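Local coordinates for protein MPT synthase subunit 2 (Burkholderia ambifaria, PDB 7L32) that is the large, catalytic subunit of molybdopterin synthase, which probably inserts the dithiolene sulfurs into precursor Z during molybdenum cofactor biosynthesis, at residues A[56-67]-A[90-102]. Residues are numbered along the deposited sequence; the frame is centred on the assembly and turned at random.
Sequences AMELEHYPGMTE and HRVGRLLPLDQIV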
ATOM      1  N   ALA A  56     -21.469   1.910 -16.870  1.00 86.16           N
ATOM      2  CA  ALA A  56     -20.315   1.041 -16.672  1.00 76.78           C
ATOM      3  C   ALA A  56     -19.091   1.583 -17.397  1.00 65.96           C
ATOM      4  O   ALA A  56     -19.203   2.232 -18.437  1.00 74.57           O
ATOM      5  CB  ALA A  56     -20.622  -0.370 -17.146  1.00 71.49           C
ATOM      6  N   MET A  57     -17.919   1.288 -16.846  1.00 59.51           N
ATOM      7  CA  MET A  57     -16.652   1.688 -17.444  1.00 51.78           C
ATOM      8  C   MET A  57     -16.161   0.575 -18.359  1.00 54.48           C
ATOM      9  O   MET A  57     -15.999  -0.568 -17.922  1.00 57.32           O
ATOM     10  CB  MET A  57     -15.624   2.000 -16.352  1.00 49.94           C
ATOM     11  CG  MET A  57     -14.216   2.335 -16.867  1.00 50.50           C
ATOM     12  SD  MET A  57     -12.936   2.461 -15.593  1.00 75.25           S
ATOM     13  CE  MET A  57     -13.884   2.930 -14.143  1.00 59.14           C
ATOM     14  N   GLU A  58     -15.936   0.912 -19.632  1.00 50.76           N
ATOM     15  CA  GLU A  58     -15.338   0.000 -20.597  1.00 45.43           C
ATOM     16  C   GLU A  58     -13.934   0.519 -20.886  1.00 39.08           C
ATOM     17  O   GLU A  58     -13.781   1.587 -21.492  1.00 43.54           O
ATOM     18  CB  GLU A  58     -16.165  -0.088 -21.876  1.00 46.96           C
ATOM     19  CG  GLU A  58     -17.469  -0.852 -21.723  1.00 62.22           C
ATOM     20  CD  GLU A  58     -17.865  -1.568 -22.992  1.00 62.03           C
ATOM     21  OE1 GLU A  58     -16.956  -1.995 -23.735  1.00 73.41           O
ATOM     22  OE2 GLU A  58     -19.080  -1.680 -23.262  1.00 79.51           O
ATOM     23  N   LEU A  59     -12.926  -0.246 -20.461  1.00 36.33           N
ATOM     24  CA  LEU A  59     -11.511   0.075 -20.605  1.00 34.09           C
ATOM     25  C   LEU A  59     -10.873  -0.846 -21.632  1.00 39.37           C
ATOM     26  O   LEU A  59     -11.117  -2.056 -21.621  1.00 37.12           O
ATOM     27  CB  LEU A  59     -10.733  -0.108 -19.288  1.00 31.51           C
ATOM     28  CG  LEU A  59     -10.419   1.082 -18.397  1.00 50.39           C
ATOM     29  CD1 LEU A  59      -9.460   0.643 -17.267  1.00 35.67           C
ATOM     30  CD2 LEU A  59      -9.837   2.209 -19.232  1.00 38.95           C
ATOM     31  N   GLU A  60     -10.012  -0.282 -22.479  1.00 33.76           N
ATOM     32  CA  GLU A  60      -9.237  -1.064 -23.431  1.00 33.71           C
ATOM     33  C   GLU A  60      -7.798  -0.577 -23.433  1.00 32.51           C
ATOM     34  O   GLU A  60      -7.528   0.608 -23.227  1.00 31.61           O
ATOM     35  CB  GLU A  60      -9.828  -0.981 -24.857  1.00 38.65           C
ATOM     36  CG  GLU A  60     -11.110  -1.792 -25.077  1.00 50.96           C
ATOM     37  CD  GLU A  60     -11.105  -3.156 -24.382  1.00 65.75           C
ATOM     38  OE1 GLU A  60     -10.061  -3.857 -24.410  1.00 70.68           O
ATOM     39  OE2 GLU A  60     -12.149  -3.528 -23.796  1.00 66.98           O
ATOM     40  N   HIS A  61      -6.884  -1.508 -23.659  1.00 30.82           N
ATOM     41  CA  HIS A  61      -5.462  -1.221 -23.758  1.00 29.26           C
ATOM     42  C   HIS A  61      -5.036  -1.378 -25.215  1.00 30.66           C
ATOM     43  O   HIS A  61      -5.842  -1.733 -26.079  1.00 32.74           O
ATOM     44  CB  HIS A  61      -4.652  -2.150 -22.846  1.00 27.34           C
ATOM     45  CG  HIS A  61      -4.653  -3.582 -23.296  1.00 28.14           C
ATOM     46  ND1 HIS A  61      -5.815  -4.294 -23.503  1.00 30.80           N
ATOM     47  CD2 HIS A  61      -3.637  -4.426 -23.597  1.00 27.74           C
ATOM     48  CE1 HIS A  61      -5.517  -5.518 -23.903  1.00 35.92           C
ATOM     49  NE2 HIS A  61      -4.201  -5.624 -23.969  1.00 34.19           N
ATOM     50  N   TYR A  62      -3.756  -1.083 -25.487  1.00 29.76           N
ATOM     51  CA  TYR A  62      -3.141  -1.317 -26.794  1.00 33.95           C
ATOM     52  C   TYR A  62      -2.277  -2.570 -26.662  1.00 30.05           C
ATOM     53  O   TYR A  62      -1.192  -2.506 -26.062  1.00 28.73           O
ATOM     54  CB  TYR A  62      -2.299  -0.101 -27.206  1.00 30.90           C
ATOM     55  CG  TYR A  62      -1.786  -0.053 -28.658  1.00 32.69           C
ATOM     56  CD1 TYR A  62      -1.508  -1.211 -29.374  1.00 33.46           C
ATOM     57  CD2 TYR A  62      -1.560   1.168 -29.285  1.00 34.50           C
ATOM     58  CE1 TYR A  62      -1.026  -1.155 -30.691  1.00 35.26           C
ATOM     59  CE2 TYR A  62      -1.085   1.237 -30.595  1.00 38.43           C
ATOM     60  CZ  TYR A  62      -0.815   0.072 -31.292  1.00 37.44           C
ATOM     61  OH  TYR A  62      -0.339   0.135 -32.591  1.00 42.47           O
ATOM     62  N   PRO A  63      -2.721  -3.728 -27.150  1.00 31.34           N
ATOM     63  CA  PRO A  63      -1.990  -4.979 -26.886  1.00 35.67           C
ATOM     64  C   PRO A  63      -0.515  -4.890 -27.255  1.00 39.12           C
ATOM     65  O   PRO A  63      -0.151  -4.425 -28.335  1.00 37.95           O
ATOM     66  CB  PRO A  63      -2.735  -6.003 -27.751  1.00 41.97           C
ATOM     67  CG  PRO A  63      -4.114  -5.462 -27.820  1.00 38.72           C
ATOM     68  CD  PRO A  63      -3.971  -3.972 -27.893  1.00 36.52           C
ATOM     69  N   GLY A  64       0.339  -5.308 -26.317  1.00 41.22           N
ATOM     70  CA  GLY A  64       1.773  -5.202 -26.499  1.00 39.25           C
ATOM     71  C   GLY A  64       2.303  -3.840 -26.096  1.00 40.32           C
ATOM     72  O   GLY A  64       3.197  -3.744 -25.256  1.00 35.23           O
ATOM     73  N   MET A  65       1.752  -2.780 -26.695  1.00 36.04           N
ATOM     74  CA  MET A  65       2.185  -1.414 -26.393  1.00 33.30           C
ATOM     75  C   MET A  65       1.990  -1.068 -24.915  1.00 29.66           C
ATOM     76  O   MET A  65       2.900  -0.545 -24.249  1.00 27.99           O
ATOM     77  CB  MET A  65       1.398  -0.450 -27.288  1.00 42.45           C
ATOM     78  CG  MET A  65       1.535   1.032 -26.969  1.00 41.31           C
ATOM     79  SD  MET A  65       2.820   1.845 -27.957  1.00 76.70           S
ATOM     80  CE  MET A  65       2.162   1.677 -29.610  1.00 46.12           C
ATOM     81  N   THR A  66       0.802  -1.331 -24.382  1.00 28.82           N
ATOM     82  CA  THR A  66       0.544  -0.933 -23.002  1.00 26.15           C
ATOM     83  C   THR A  66       1.421  -1.726 -22.035  1.00 24.53           C
ATOM     84  O   THR A  66       1.968  -1.156 -21.088  1.00 24.28           O
ATOM     85  CB  THR A  66      -0.941  -1.089 -22.662  1.00 26.40           C
ATOM     86  OG1 THR A  66      -1.726  -0.329 -23.591  1.00 28.38           O
ATOM     87  CG2 THR A  66      -1.235  -0.562 -21.219  1.00 24.40           C
ATOM     88  N   GLU A  67       1.583  -3.035 -22.265  1.00 27.49           N
ATOM     89  CA  GLU A  67       2.457  -3.831 -21.396  1.00 25.10           C
ATOM     90  C   GLU A  67       3.884  -3.294 -21.409  1.00 28.31           C
ATOM     91  O   GLU A  67       4.516  -3.168 -20.352  1.00 29.03           O
ATOM     92  CB  GLU A  67       2.450  -5.300 -21.834  1.00 32.20           C
ATOM     93  CG  GLU A  67       1.168  -6.063 -21.487  1.00 36.12           C
ATOM     94  CD  GLU A  67       0.143  -6.097 -22.618  1.00 38.81           C
ATOM     95  OE1 GLU A  67       0.177  -5.229 -23.528  1.00 33.88           O
ATOM     96  OE2 GLU A  67      -0.719  -6.998 -22.582  1.00 40.15           O
ATOM     97  N   HIS A  90      -3.289  -4.979 -14.237  1.00 21.92           N
ATOM     98  CA  HIS A  90      -4.309  -4.015 -14.616  1.00 20.76           C
ATOM     99  C   HIS A  90      -5.407  -4.738 -15.387  1.00 24.72           C
ATOM    100  O   HIS A  90      -5.118  -5.597 -16.225  1.00 23.66           O
ATOM    101  CB  HIS A  90      -3.707  -2.876 -15.461  1.00 21.08           C
ATOM    102  CG  HIS A  90      -4.496  -1.602 -15.411  1.00 23.29           C
ATOM    103  ND1 HIS A  90      -5.805  -1.515 -15.833  1.00 25.33           N
ATOM    104  CD2 HIS A  90      -4.139  -0.347 -15.039  1.00 23.42           C
ATOM    105  CE1 HIS A  90      -6.232  -0.269 -15.700  1.00 23.24           C
ATOM    106  NE2 HIS A  90      -5.239   0.462 -15.223  1.00 22.30           N
ATOM    107  N   ARG A  91      -6.662  -4.423 -15.082  1.00 20.17           N
ATOM    108  CA  ARG A  91      -7.762  -5.067 -15.784  1.00 26.24           C
ATOM    109  C   ARG A  91      -8.225  -4.207 -16.951  1.00 28.23           C
ATOM    110  O   ARG A  91      -7.992  -2.996 -16.993  1.00 26.82           O
ATOM    111  CB  ARG A  91      -8.933  -5.336 -14.848  1.00 25.23           C
ATOM    112  CG  ARG A  91      -8.585  -6.317 -13.730  1.00 26.18           C
ATOM    113  CD  ARG A  91      -9.776  -6.558 -12.837  1.00 29.25           C
ATOM    114  NE  ARG A  91     -10.811  -7.331 -13.508  1.00 28.75           N
ATOM    115  CZ  ARG A  91     -12.079  -7.370 -13.126  1.00 35.17           C
ATOM    116  NH1 ARG A  91     -12.513  -6.650 -12.103  1.00 33.94           N
ATOM    117  NH2 ARG A  91     -12.937  -8.145 -13.791  1.00 36.83           N
ATOM    118  N   VAL A  92      -8.877  -4.867 -17.912  1.00 23.49           N
ATOM    119  CA  VAL A  92      -9.550  -4.217 -19.034  1.00 26.56           C
ATOM    120  C   VAL A  92     -10.912  -4.883 -19.212  1.00 29.08           C
ATOM    121  O   VAL A  92     -11.230  -5.882 -18.562  1.00 33.11           O
ATOM    122  CB  VAL A  92      -8.726  -4.285 -20.339  1.00 33.17           C
ATOM    123  CG1 VAL A  92      -7.481  -3.410 -20.225  1.00 28.47           C
ATOM    124  CG2 VAL A  92      -8.344  -5.721 -20.667  1.00 32.29           C
ATOM    125  N   GLY A  93     -11.721  -4.315 -20.101  1.00 34.78           N
ATOM    126  CA  GLY A  93     -13.063  -4.808 -20.328  1.00 39.40           C
ATOM    127  C   GLY A  93     -14.126  -3.956 -19.660  1.00 39.32           C
ATOM    128  O   GLY A  93     -13.922  -2.789 -19.328  1.00 37.40           O
ATOM    129  N   ARG A  94     -15.290  -4.566 -19.470  1.00 38.12           N
ATOM    130  CA  ARG A  94     -16.443  -3.882 -18.893  1.00 42.38           C
ATOM    131  C   ARG A  94     -16.378  -4.030 -17.375  1.00 40.20           C
ATOM    132  O   ARG A  94     -16.553  -5.130 -16.842  1.00 46.02           O
ATOM    133  CB  ARG A  94     -17.733  -4.460 -19.469  1.00 46.74           C
ATOM    134  CG  ARG A  94     -18.987  -3.655 -19.190  1.00 57.98           C
ATOM    135  CD  ARG A  94     -20.175  -4.278 -19.919  1.00 63.68           C
ATOM    136  NE  ARG A  94     -21.451  -3.790 -19.412  1.00 76.49           N
ATOM    137  CZ  ARG A  94     -22.086  -4.322 -18.374  1.00 76.12           C
ATOM    138  NH1 ARG A  94     -21.573  -5.335 -17.695  1.00 61.76           N
ATOM    139  NH2 ARG A  94     -23.262  -3.823 -18.007  1.00 81.45           N
ATOM    140  N   LEU A  95     -16.136  -2.921 -16.681  1.00 41.19           N
ATOM    141  CA  LEU A  95     -15.925  -2.920 -15.236  1.00 40.96           C
ATOM    142  C   LEU A  95     -17.054  -2.148 -14.569  1.00 47.77           C
ATOM    143  O   LEU A  95     -17.376  -1.029 -14.984  1.00 46.59           O
ATOM    144  CB  LEU A  95     -14.576  -2.300 -14.884  1.00 35.20           C
ATOM    145  CG  LEU A  95     -13.356  -2.954 -15.545  1.00 39.51           C
ATOM    146  CD1 LEU A  95     -12.140  -2.041 -15.434  1.00 42.15           C
ATOM    147  CD2 LEU A  95     -13.056  -4.326 -14.933  1.00 34.22           C
ATOM    148  N   LEU A  96     -17.664  -2.755 -13.549  1.00 39.61           N
ATOM    149  CA  LEU A  96     -18.801  -2.178 -12.842  1.00 40.02           C
ATOM    150  C   LEU A  96     -18.336  -1.397 -11.620  1.00 40.61           C
ATOM    151  O   LEU A  96     -17.206  -1.572 -11.154  1.00 40.52           O
ATOM    152  CB  LEU A  96     -19.771  -3.285 -12.423  1.00 40.78           C
ATOM    153  CG  LEU A  96     -20.500  -3.952 -13.592  1.00 50.31           C
ATOM    154  CD1 LEU A  96     -21.397  -5.096 -13.119  1.00 53.23           C
ATOM    155  CD2 LEU A  96     -21.312  -2.917 -14.348  1.00 55.33           C
ATOM    156  N   PRO A  97     -19.190  -0.529 -11.074  1.00 40.79           N
ATOM    157  CA  PRO A  97     -18.868   0.110  -9.792  1.00 44.98           C
ATOM    158  C   PRO A  97     -18.515  -0.926  -8.738  1.00 44.61           C
ATOM    159  O   PRO A  97     -19.164  -1.971  -8.619  1.00 39.64           O
ATOM    160  CB  PRO A  97     -20.157   0.862  -9.434  1.00 47.06           C
ATOM    161  CG  PRO A  97     -20.809   1.128 -10.766  1.00 45.51           C
ATOM    162  CD  PRO A  97     -20.477  -0.059 -11.620  1.00 43.91           C
ATOM    163  N   LEU A  98     -17.471  -0.620  -7.974  1.00 36.19           N
ATOM    164  CA  LEU A  98     -16.874  -1.400  -6.898  1.00 38.15           C
ATOM    165  C   LEU A  98     -15.894  -2.452  -7.424  1.00 41.33           C
ATOM    166  O   LEU A  98     -15.161  -3.033  -6.624  1.00 34.82           O
ATOM    167  CB  LEU A  98     -17.913  -2.079  -5.979  1.00 41.44           C
ATOM    168  CG  LEU A  98     -18.954  -1.140  -5.364  1.00 45.67           C
ATOM    169  CD1 LEU A  98     -19.954  -1.907  -4.495  1.00 45.90           C
ATOM    170  CD2 LEU A  98     -18.292  -0.014  -4.591  1.00 40.59           C
ATOM    171  N   ASP A  99     -15.834  -2.699  -8.736  1.00 33.14           N
ATOM    172  CA  ASP A  99     -14.866  -3.647  -9.275  1.00 33.41           C
ATOM    173  C   ASP A  99     -13.444  -3.141  -9.073  1.00 29.31           C
ATOM    174  O   ASP A  99     -13.168  -1.949  -9.227  1.00 28.76           O
ATOM    175  CB  ASP A  99     -15.078  -3.849 -10.779  1.00 31.29           C
ATOM    176  CG  ASP A  99     -16.255  -4.749 -11.106  1.00 39.84           C
ATOM    177  OD1 ASP A  99     -16.853  -5.366 -10.198  1.00 45.00           O
ATOM    178  OD2 ASP A  99     -16.592  -4.806 -12.298  1.00 38.60           O
ATOM    179  N   GLN A 100     -12.530  -4.066  -8.793  1.00 30.91           N
ATOM    180  CA  GLN A 100     -11.108  -3.744  -8.825  1.00 28.89           C
ATOM    181  C   GLN A 100     -10.672  -3.409 -10.245  1.00 28.24           C
ATOM    182  O   GLN A 100     -11.059  -4.090 -11.202  1.00 30.14           O
ATOM    183  CB  GLN A 100     -10.284  -4.921  -8.306  1.00 32.10           C
ATOM    184  CG  GLN A 100     -10.526  -5.247  -6.838  1.00 38.29           C
ATOM    185  CD  GLN A 100      -9.679  -6.410  -6.334  1.00 38.36           C
ATOM    186  OE1 GLN A 100      -9.070  -6.322  -5.268  1.00 35.83           O
ATOM    187  NE2 GLN A 100      -9.664  -7.516  -7.082  1.00 32.22           N
ATOM    188  N   ILE A 101      -9.850  -2.370 -10.375  1.00 23.05           N
ATOM    189  CA  ILE A 101      -9.277  -1.957 -11.669  1.00 24.29           C
ATOM    190  C   ILE A 101      -7.811  -2.347 -11.776  1.00 25.88           C
ATOM    191  O   ILE A 101      -7.369  -2.904 -12.778  1.00 22.96           O
ATOM    192  CB  ILE A 101      -9.426  -0.430 -11.869  1.00 26.92           C
ATOM    193  CG1 ILE A 101     -10.881   0.007 -11.828  1.00 34.82           C
ATOM    194  CG2 ILE A 101      -8.785   0.017 -13.185  1.00 31.01           C
ATOM    195  CD1 ILE A 101     -11.011   1.516 -11.684  1.00 35.17           C
ATOM    196  N   VAL A 102      -7.025  -2.008 -10.763  1.00 18.91           N
ATOM    197  CA  VAL A 102      -5.576  -2.064 -10.901  1.00 18.89           C
ATOM    198  C   VAL A 102      -5.001  -2.341  -9.526  1.00 18.24           C
ATOM    199  O   VAL A 102      -5.541  -1.883  -8.519  1.00 19.72           O
ATOM    200  CB  VAL A 102      -5.034  -0.746 -11.499  1.00 18.15           C
ATOM    201  CG1 VAL A 102      -5.479   0.455 -10.675  1.00 22.49           C
ATOM    202  CG2 VAL A 102      -3.516  -0.769 -11.655  1.00 22.31           C
TER
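An antiparallel two-strand ladder joins 57-61 to the short strand 93-95, outermost in its sheet within this chain, with M57 paired to L95 and L59 to G93 as hydrogen-bonded pairs around the non-hydrogen-bonded pair E58-R94. Four backbone bonds hold it: L95 N gives the shortest, 2.7 Å to M57 O and almost straight, while the return bond from M57 N to L95 O is more bent (147°). At the other hydrogen-bonded pair G93 N reaches L59 O at 2.8 Å and L59 N bonds G93 O. G93 has positive phi, a backbone shape at which a beta carbon would press on the carbonyl oxygen of V92; here the chain leaves strand 85-91 of the mixed four-stranded sheet and joins a second, antiparallel sheet, where 57-61 lies between 93-95 and 131-136. The ladder lies within this second sheet of the MoaE fold; the chain crossing at V92 and the packing of M57 and L59 link it to the mixed sheet. M57, L59 and L95 share the face on which H90 and I101 of the mixed sheet are met. L59 CD1 meets the H90 ring at its edge, 3.7 Å from CE1, and also touches L95 CD1 and I101 CG2; F131 stacks on the same imidazole, whose ND1 donates in the ring plane to R91 O. With CG anti to the backbone N (chi1 176°) and a bend at chi3, M57 brings CE to 4.0 Å from I101 CD1, the two side chains crossing at about a right angle; V45 touches both. On the other face the aliphatic parts of E58 and R94 meet, CG to CG at 4.1 Å, but their charged groups stay apart, the E58 carboxylate forming its salt bridge with K134. A56, poorly ordered, places CB over one face of the R94 guanidinium and near L96 CD2. Farther along, V92 CG1 sits 3.8 Å from H61 ND1, a buried nitrogen with no polar partner in the model.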